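Local atomic coordinates of aminopeptidase N (Francisella tularensis subsp. tularensis, PDB entry 5DLL), a protein that cleaves single amino acids, preferably alanine, from the N-termini of peptides as a zinc-dependent M1-family peptidase, and is probably involved in breaking down intracellular peptides. Residues F35-S40 / I157-K162; E39-V44 / V107-P112; P165-N170 / H184-K189. All coordinates share one frame; numbering follows the deposited sequence.

Contact 1: residues F35-S40 / I157-K162; sequences FELDES and IIADKK
Leu-37, just past the end of its strand, meets Ile-157 on the buried side of a parallel pair, where CD1 of Leu-37 lies 3.9 Å from CG2 of Ile-157. In Ile-157 the first torsion (chi1 -55°) sets CG1 beside the backbone N and CG2 anti to it, which turns the CG2 branch to the leucine. The same CD1 of Leu-37 also reaches CB of Ala-159, at 4.0 Å, and so lies in touch with two residues of one strand. Behind this apolar cluster, Leu-201 of strand 201-204 covers Phe-35 and Ile-157, while Ala-203 touches Leu-37. The backbones are joined by two bonds that both use Ile-158: its N donates to O of Phe-35 at 2.7 Å (N-H...O 172°), and its O accepts N of Leu-37 at 2.9 Å. Ile-158 thus straddles Glu-36, as one residue does in a parallel pair.

On the other face the packing is thinner. Glu-36 and Ile-158 are partly exposed, and their side chains come no nearer than 4.2 Å, from CG of Glu-36 to CD1 of Ile-158; the carboxylate of Glu-36 has a long, weak ion pair with Arg-43. Past Leu-37 the two chains part. Asp-38 starts an Asx turn in which OD2 accepts N of Ser-40 at 3.3 Å, the donor standing above the carboxylate plane, and the same oxygen takes N of Lys-41. On the other chain Asp-160 OD2 accepts N of Lys-163, and Lys-161 forms a salt bridge with Asp-178. With Asp-38, Asp-160 and Lys-161 engaged in local turns and a bridge, two main-chain bonds set the register, and apolar branches fill the face of Leu-37 and Ile-157, while the Glu-36 face is held more loosely.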
# COMPACT_ATOMS: atom_id res chain seq x y z
N PHE A 35 -10.24 8.61 32.08
CA PHE A 35 -10.33 7.16 32.00
C PHE A 35 -9.87 6.54 33.32
O PHE A 35 -8.72 6.71 33.73
CB PHE A 35 -9.47 6.61 30.87
CG PHE A 35 -10.02 6.89 29.49
CD1 PHE A 35 -9.82 8.13 28.89
CD2 PHE A 35 -10.71 5.92 28.79
CE1 PHE A 35 -10.31 8.40 27.62
CE2 PHE A 35 -11.20 6.17 27.52
CZ PHE A 35 -11.00 7.42 26.93
N GLU A 36 -10.79 5.83 33.98
CA GLU A 36 -10.46 5.04 35.16
C GLU A 36 -10.40 3.58 34.74
O GLU A 36 -11.40 2.87 34.75
CB GLU A 36 -11.50 5.25 36.25
CG GLU A 36 -11.69 6.71 36.60
CD GLU A 36 -12.53 6.91 37.83
OE1 GLU A 36 -13.50 7.70 37.76
OE2 GLU A 36 -12.23 6.29 38.87
N LEU A 37 -9.20 3.14 34.36
CA LEU A 37 -9.01 1.85 33.72
C LEU A 37 -9.26 0.67 34.66
O LEU A 37 -8.78 0.63 35.80
CB LEU A 37 -7.59 1.74 33.13
CG LEU A 37 -7.24 2.69 31.99
CD1 LEU A 37 -5.87 2.35 31.43
CD2 LEU A 37 -8.29 2.66 30.89
N ASP A 38 -10.02 -0.29 34.14
CA ASP A 38 -10.26 -1.56 34.80
C ASP A 38 -10.61 -2.60 33.74
O ASP A 38 -11.18 -2.27 32.69
CB ASP A 38 -11.40 -1.44 35.82
CG ASP A 38 -11.60 -2.72 36.62
OD1 ASP A 38 -10.65 -3.15 37.31
OD2 ASP A 38 -12.70 -3.30 36.54
N GLU A 39 -10.25 -3.85 34.01
CA GLU A 39 -10.53 -4.97 33.12
C GLU A 39 -12.02 -5.04 32.73
O GLU A 39 -12.35 -5.14 31.55
CB GLU A 39 -10.08 -6.27 33.80
CG GLU A 39 -10.31 -7.54 32.99
CD GLU A 39 -10.00 -8.80 33.79
OE1 GLU A 39 -10.86 -9.72 33.82
OE2 GLU A 39 -8.91 -8.86 34.39
N SER A 40 -12.91 -4.96 33.73
CA SER A 40 -14.36 -5.14 33.52
C SER A 40 -15.16 -3.84 33.41
O SER A 40 -16.04 -3.72 32.57
CB SER A 40 -14.96 -5.95 34.68
OG SER A 40 -14.30 -7.19 34.84
N ILE A 157 -5.71 9.80 32.46
CA ILE A 157 -5.77 8.33 32.55
C ILE A 157 -5.37 7.88 33.95
O ILE A 157 -4.27 8.18 34.40
CB ILE A 157 -4.82 7.65 31.53
CG1 ILE A 157 -5.11 8.12 30.11
CG2 ILE A 157 -4.94 6.13 31.62
CD1 ILE A 157 -4.14 7.58 29.07
N ILE A 158 -6.26 7.15 34.63
CA ILE A 158 -5.98 6.60 35.96
C ILE A 158 -5.90 5.07 35.86
O ILE A 158 -6.74 4.45 35.23
CB ILE A 158 -7.07 7.00 36.97
CG1 ILE A 158 -7.20 8.53 37.02
CG2 ILE A 158 -6.76 6.45 38.35
CD1 ILE A 158 -8.39 9.04 37.81
N ALA A 159 -4.88 4.48 36.49
CA ALA A 159 -4.69 3.02 36.43
C ALA A 159 -3.72 2.49 37.49
O ALA A 159 -3.10 3.26 38.22
CB ALA A 159 -4.20 2.62 35.04
N ASP A 160 -3.61 1.17 37.56
CA ASP A 160 -2.68 0.50 38.47
C ASP A 160 -1.23 0.70 38.01
O ASP A 160 -0.94 0.58 36.82
CB ASP A 160 -3.02 -1.00 38.53
CG ASP A 160 -2.23 -1.74 39.61
OD1 ASP A 160 -2.22 -1.28 40.77
OD2 ASP A 160 -1.64 -2.79 39.29
N LYS A 161 -0.34 0.99 38.95
CA LYS A 161 1.08 1.22 38.65
C LYS A 161 1.82 -0.06 38.29
O LYS A 161 2.62 -0.08 37.36
CB LYS A 161 1.80 1.84 39.85
CG LYS A 161 1.30 3.21 40.24
CD LYS A 161 2.38 4.02 40.94
CE LYS A 161 3.45 4.49 39.96
NZ LYS A 161 4.31 5.55 40.54
N LYS A 162 1.58 -1.10 39.08
CA LYS A 162 2.24 -2.39 38.90
C LYS A 162 1.99 -2.93 37.49
O LYS A 162 2.93 -3.31 36.78
CB LYS A 162 1.72 -3.39 39.94
CG LYS A 162 2.61 -4.60 40.18
CD LYS A 162 3.60 -4.35 41.30
CE LYS A 162 4.47 -5.57 41.57
NZ LYS A 162 5.30 -5.94 40.39

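Contact 2: residues E39-V44 / V107-P112. With NA (sodium ion), chain R.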
# COMPACT_ATOMS: atom_id res chain seq x y z
N GLU A 39 -10.25 -3.85 34.01
CA GLU A 39 -10.53 -4.97 33.12
C GLU A 39 -12.02 -5.04 32.73
O GLU A 39 -12.35 -5.14 31.55
CB GLU A 39 -10.08 -6.27 33.80
CG GLU A 39 -10.31 -7.54 32.99
CD GLU A 39 -10.00 -8.80 33.79
OE1 GLU A 39 -10.86 -9.72 33.82
OE2 GLU A 39 -8.91 -8.86 34.39
N SER A 40 -12.91 -4.96 33.73
CA SER A 40 -14.36 -5.14 33.52
C SER A 40 -15.16 -3.84 33.41
O SER A 40 -16.04 -3.72 32.57
CB SER A 40 -14.96 -5.95 34.68
OG SER A 40 -14.30 -7.19 34.84
N LYS A 41 -14.85 -2.89 34.28
CA LYS A 41 -15.68 -1.70 34.47
C LYS A 41 -14.86 -0.42 34.36
O LYS A 41 -14.66 0.29 35.35
CB LYS A 41 -16.37 -1.78 35.84
CG LYS A 41 -17.22 -3.02 36.04
CD LYS A 41 -17.81 -3.08 37.44
CE LYS A 41 -18.99 -4.03 37.52
NZ LYS A 41 -18.67 -5.39 37.00
N THR A 42 -14.39 -0.13 33.15
CA THR A 42 -13.68 1.12 32.87
C THR A 42 -14.69 2.28 32.83
O THR A 42 -15.69 2.20 32.12
CB THR A 42 -12.92 1.05 31.53
OG1 THR A 42 -11.92 0.02 31.59
CG2 THR A 42 -12.25 2.38 31.21
N ARG A 43 -14.41 3.34 33.59
CA ARG A 43 -15.32 4.48 33.68
C ARG A 43 -14.81 5.66 32.86
O ARG A 43 -13.68 6.10 33.06
CB ARG A 43 -15.50 4.93 35.14
CG ARG A 43 -16.35 4.00 35.98
CD ARG A 43 -16.43 4.50 37.42
NE ARG A 43 -17.25 5.71 37.55
CZ ARG A 43 -17.27 6.51 38.62
NH1 ARG A 43 -16.51 6.26 39.68
NH2 ARG A 43 -18.06 7.58 38.62
N VAL A 44 -15.65 6.16 31.95
CA VAL A 44 -15.29 7.26 31.06
C VAL A 44 -16.19 8.48 31.29
O VAL A 44 -17.31 8.59 30.73
CB VAL A 44 -15.34 6.82 29.58
CG1 VAL A 44 -14.79 7.92 28.68
CG2 VAL A 44 -14.57 5.52 29.39
N VAL A 107 -20.91 10.44 32.40
CA VAL A 107 -20.14 9.31 32.92
C VAL A 107 -20.71 8.03 32.32
O VAL A 107 -21.92 7.86 32.27
CB VAL A 107 -20.17 9.22 34.45
CG1 VAL A 107 -19.33 8.04 34.93
CG2 VAL A 107 -19.67 10.51 35.07
N VAL A 108 -19.82 7.16 31.86
CA VAL A 108 -20.17 5.93 31.14
C VAL A 108 -19.27 4.79 31.62
O VAL A 108 -18.14 5.03 32.03
CB VAL A 108 -20.02 6.15 29.61
CG1 VAL A 108 -19.74 4.87 28.85
CG2 VAL A 108 -21.26 6.84 29.04
N GLU A 109 -19.78 3.56 31.56
CA GLU A 109 -18.99 2.37 31.91
C GLU A 109 -18.91 1.41 30.73
O GLU A 109 -19.89 1.22 30.00
CB GLU A 109 -19.60 1.67 33.12
CG GLU A 109 -18.80 0.48 33.65
CD GLU A 109 -19.55 -0.27 34.73
OE1 GLU A 109 -19.83 0.34 35.78
OE2 GLU A 109 -19.86 -1.46 34.52
N ILE A 110 -17.75 0.78 30.54
CA ILE A 110 -17.52 -0.12 29.41
C ILE A 110 -16.63 -1.30 29.81
O ILE A 110 -15.91 -1.25 30.81
CB ILE A 110 -16.86 0.61 28.22
CG1 ILE A 110 -15.55 1.29 28.66
CG2 ILE A 110 -17.82 1.64 27.64
CD1 ILE A 110 -14.80 1.96 27.53
N ASN A 111 -16.68 -2.35 28.99
CA ASN A 111 -16.00 -3.60 29.29
C ASN A 111 -15.00 -3.94 28.18
O ASN A 111 -15.36 -4.53 27.16
CB ASN A 111 -17.04 -4.72 29.44
CG ASN A 111 -16.51 -5.93 30.18
OD1 ASN A 111 -15.30 -6.13 30.31
ND2 ASN A 111 -17.43 -6.75 30.69
N PRO A 112 -13.73 -3.53 28.37
CA PRO A 112 -12.65 -3.84 27.42
C PRO A 112 -12.36 -5.34 27.33
O PRO A 112 -12.10 -5.85 26.24
CB PRO A 112 -11.45 -3.10 28.00
CG PRO A 112 -12.03 -1.99 28.81
CD PRO A 112 -13.28 -2.57 29.39
NA NA R . -18.73 9.70 29.35
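In Glu-109 CG is anti to the backbone N (chi1 -175°), with the chain extended beyond it, whereas CG of Lys-41 stands beside its own N (chi1 -58°); the two chains lie side by side and point the same way. OE2 of Glu-109 lies 3.4 Å from CG of Lys-41, against the aliphatic part of the chain. The charges do not touch, NZ of Lys-41 being 4.8 Å from OE2 of Glu-109, so any attraction is at most a general electrostatic one.

On the opposite face, CG1 of Ile-110 sits between its N and carbonyl carbon, and its CD1 meets CG2 of Val-44 at 4.0 Å. Further along, the ring of Pro-112 crosses the hydroxyl side of Thr-42, its CG 3.4 Å from OG1 of Thr-42; that hydroxyl is hydrogen-bonded to O of Asp-38, before the strand begins.

Backbone bonds hold the pair together. Thr-42 and Ile-110 exchange two, N of Thr-42 to O of Ile-110 and N of Ile-110 to O of Thr-42, each 3.0 Å. Val-44 N reaches O of Val-108 at 2.7 Å; the return bond is weak. Between them Arg-43 faces Glu-109 as a non-hydrogen-bonded pair.

O of Val-44 also binds the sodium ion, at 2.3 Å, with O of Thr-106 and OG1 of Thr-141 among its other ligands. These are neighbouring strands of an antiparallel pair, their segments at 153°, in the beta-rich N-terminal domain of an M1 peptidase, with a sodium ion on the carbonyl of Val-44.

Contact 3: residues P165-N170 / H184-K189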
# COMPACT_ATOMS: atom_id res chain seq x y z
N PRO A 165 2.27 0.69 34.06
CA PRO A 165 3.17 1.83 34.31
C PRO A 165 3.24 2.80 33.13
O PRO A 165 3.57 3.98 33.32
CB PRO A 165 4.53 1.16 34.57
CG PRO A 165 4.44 -0.18 33.91
CD PRO A 165 3.00 -0.59 33.97
N ILE A 166 2.95 2.31 31.93
CA ILE A 166 2.94 3.14 30.74
C ILE A 166 1.50 3.47 30.41
O ILE A 166 0.71 2.57 30.11
CB ILE A 166 3.61 2.41 29.54
CG1 ILE A 166 5.08 2.10 29.86
CG2 ILE A 166 3.48 3.22 28.26
CD1 ILE A 166 5.93 3.30 30.23
N ILE A 167 1.15 4.75 30.50
CA ILE A 167 -0.22 5.21 30.22
C ILE A 167 -0.18 6.39 29.25
O ILE A 167 0.16 7.51 29.62
CB ILE A 167 -0.99 5.57 31.52
CG1 ILE A 167 -0.13 6.37 32.50
CG2 ILE A 167 -1.47 4.29 32.21
CD1 ILE A 167 -0.90 6.88 33.70
N LEU A 168 -0.53 6.12 27.99
CA LEU A 168 -0.31 7.06 26.90
C LEU A 168 -1.60 7.49 26.22
O LEU A 168 -2.60 6.78 26.24
CB LEU A 168 0.60 6.43 25.84
CG LEU A 168 1.84 5.68 26.33
CD1 LEU A 168 2.61 5.15 25.13
CD2 LEU A 168 2.72 6.57 27.20
N SER A 169 -1.56 8.68 25.62
CA SER A 169 -2.62 9.18 24.76
C SER A 169 -2.05 10.29 23.88
O SER A 169 -0.83 10.48 23.85
CB SER A 169 -3.82 9.69 25.57
OG SER A 169 -4.91 9.98 24.72
N ASN A 170 -2.91 11.02 23.17
CA ASN A 170 -2.45 12.00 22.17
C ASN A 170 -1.88 13.28 22.78
O ASN A 170 -2.43 13.82 23.74
CB ASN A 170 -3.58 12.37 21.21
CG ASN A 170 -4.39 11.19 20.78
OD1 ASN A 170 -5.35 10.81 21.44
ND2 ASN A 170 -4.03 10.59 19.66
N HIS A 184 -1.59 5.46 39.75
CA HIS A 184 -0.98 6.67 39.21
C HIS A 184 -1.82 7.21 38.07
O HIS A 184 -2.71 6.53 37.57
CB HIS A 184 0.46 6.41 38.75
CG HIS A 184 0.58 5.61 37.49
ND1 HIS A 184 1.53 5.88 36.52
CD2 HIS A 184 -0.12 4.54 37.03
CE1 HIS A 184 1.41 5.02 35.53
NE2 HIS A 184 0.41 4.20 35.81
N PHE A 185 -1.53 8.45 37.68
CA PHE A 185 -2.26 9.09 36.59
C PHE A 185 -1.33 9.86 35.66
O PHE A 185 -0.15 10.06 35.96
CB PHE A 185 -3.35 10.02 37.13
CG PHE A 185 -2.84 11.35 37.62
CD1 PHE A 185 -2.47 11.52 38.95
CD2 PHE A 185 -2.72 12.43 36.75
CE1 PHE A 185 -2.01 12.74 39.41
CE2 PHE A 185 -2.26 13.65 37.20
CZ PHE A 185 -1.90 13.81 38.53
N ALA A 186 -1.89 10.27 34.52
CA ALA A 186 -1.18 11.07 33.53
C ALA A 186 -2.20 11.88 32.73
O ALA A 186 -3.29 11.39 32.43
CB ALA A 186 -0.37 10.18 32.60
N VAL A 187 -1.86 13.12 32.41
CA VAL A 187 -2.73 13.98 31.62
C VAL A 187 -2.04 14.30 30.30
O VAL A 187 -0.90 14.78 30.29
CB VAL A 187 -3.08 15.28 32.37
CG1 VAL A 187 -4.17 16.05 31.63
CG2 VAL A 187 -3.53 14.97 33.79
N TRP A 188 -2.73 14.03 29.20
CA TRP A 188 -2.21 14.26 27.86
C TRP A 188 -3.05 15.30 27.14
O TRP A 188 -4.22 15.06 26.84
CB TRP A 188 -2.22 12.95 27.06
CG TRP A 188 -1.29 11.92 27.59
CD1 TRP A 188 -1.54 10.99 28.56
CD2 TRP A 188 0.06 11.71 27.17
NE1 TRP A 188 -0.43 10.22 28.77
CE2 TRP A 188 0.57 10.63 27.94
CE3 TRP A 188 0.90 12.32 26.24
CZ2 TRP A 188 1.87 10.16 27.78
CZ3 TRP A 188 2.19 11.86 26.09
CH2 TRP A 188 2.66 10.78 26.86
N LYS A 189 -2.45 16.45 26.86
CA LYS A 189 -3.12 17.52 26.12
C LYS A 189 -2.67 17.54 24.67
O LYS A 189 -1.48 17.44 24.39
CB LYS A 189 -2.86 18.88 26.78
CG LYS A 189 -3.52 20.05 26.08
CD LYS A 189 -3.65 21.25 27.01
CE LYS A 189 -3.96 22.53 26.24
NZ LYS A 189 -5.13 22.38 25.32
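Trp-188 is joined to Ile-167 by a hydrogen bond, NE1 of Trp-188 to O of Ile-167 at 2.9 Å, bent to 143° at the hydrogen, with the acceptor tilted from the indole plane. One face of the indole lies against the backbone that follows: N of Ser-169 stands 3.5 Å above the ring plane. Alongside, CD2 of Leu-168 meets CZ2 of Trp-188 at 3.7 Å. The bond and the overlying peptide together limit how the indole can turn.

At the other end, Ile-167 drives CD1 over one face of the His-184 imidazole, a CH-pi contact 3.7 Å from the ring centroid, and the same methyl meets CB of Ala-186 at 3.5 Å. CG1 of Ile-167 occupies the place between N and carbonyl carbon (chi1 44°), which carries CD1 to both partners. O of Pro-165 comes to the edge of the imidazole, 3.3 Å from CE1 of His-184.

In the next shell, NE2 of His-184 is hydrogen-bonded to O of Tyr-164, which helps orient the ring, with Ile-167 over one face. OG of Ser-169 is bonded to O of Ala-200, while the amide of Asn-170 is bonded to Ala-200 N and Lys-278 O. Met-263 of strand 261-267 touches both Leu-168 and Trp-188.

No backbone hydrogen bond joins the two segments; the axes of 166-169 and 184-189 come no nearer than 7.2 Å, at 19° to each other. They belong to different sheets, 166-169 to a four-stranded antiparallel one and 183-191 to a large mixed one, and this is sheet-on-sheet packing in the N-terminal beta domain of the M1 peptidases.

All three contacts lie in the N-terminal domain and involve its large mixed sheet. Contacts 1 and 2, centres about 10 Å apart, share Glu-39 and Ser-40 and join as strand 26-36 turns back into strand 42-52: N of Glu-36 is 3.1 Å from O of Arg-43, a probable hydrogen bond. Contact 3, centre about 11 Å from that of contact 1, is reached through N of Ile-157, 2.9 Å from O of Ala-186, also a probable hydrogen bond. Contacts 2 and 3 do not touch, their nearest atoms being about 11 Å apart. The sodium ion belongs to contact 2, whereas in contact 3 the Asn-170 side chain lies about 11 Å from that of zinc-binding His-313.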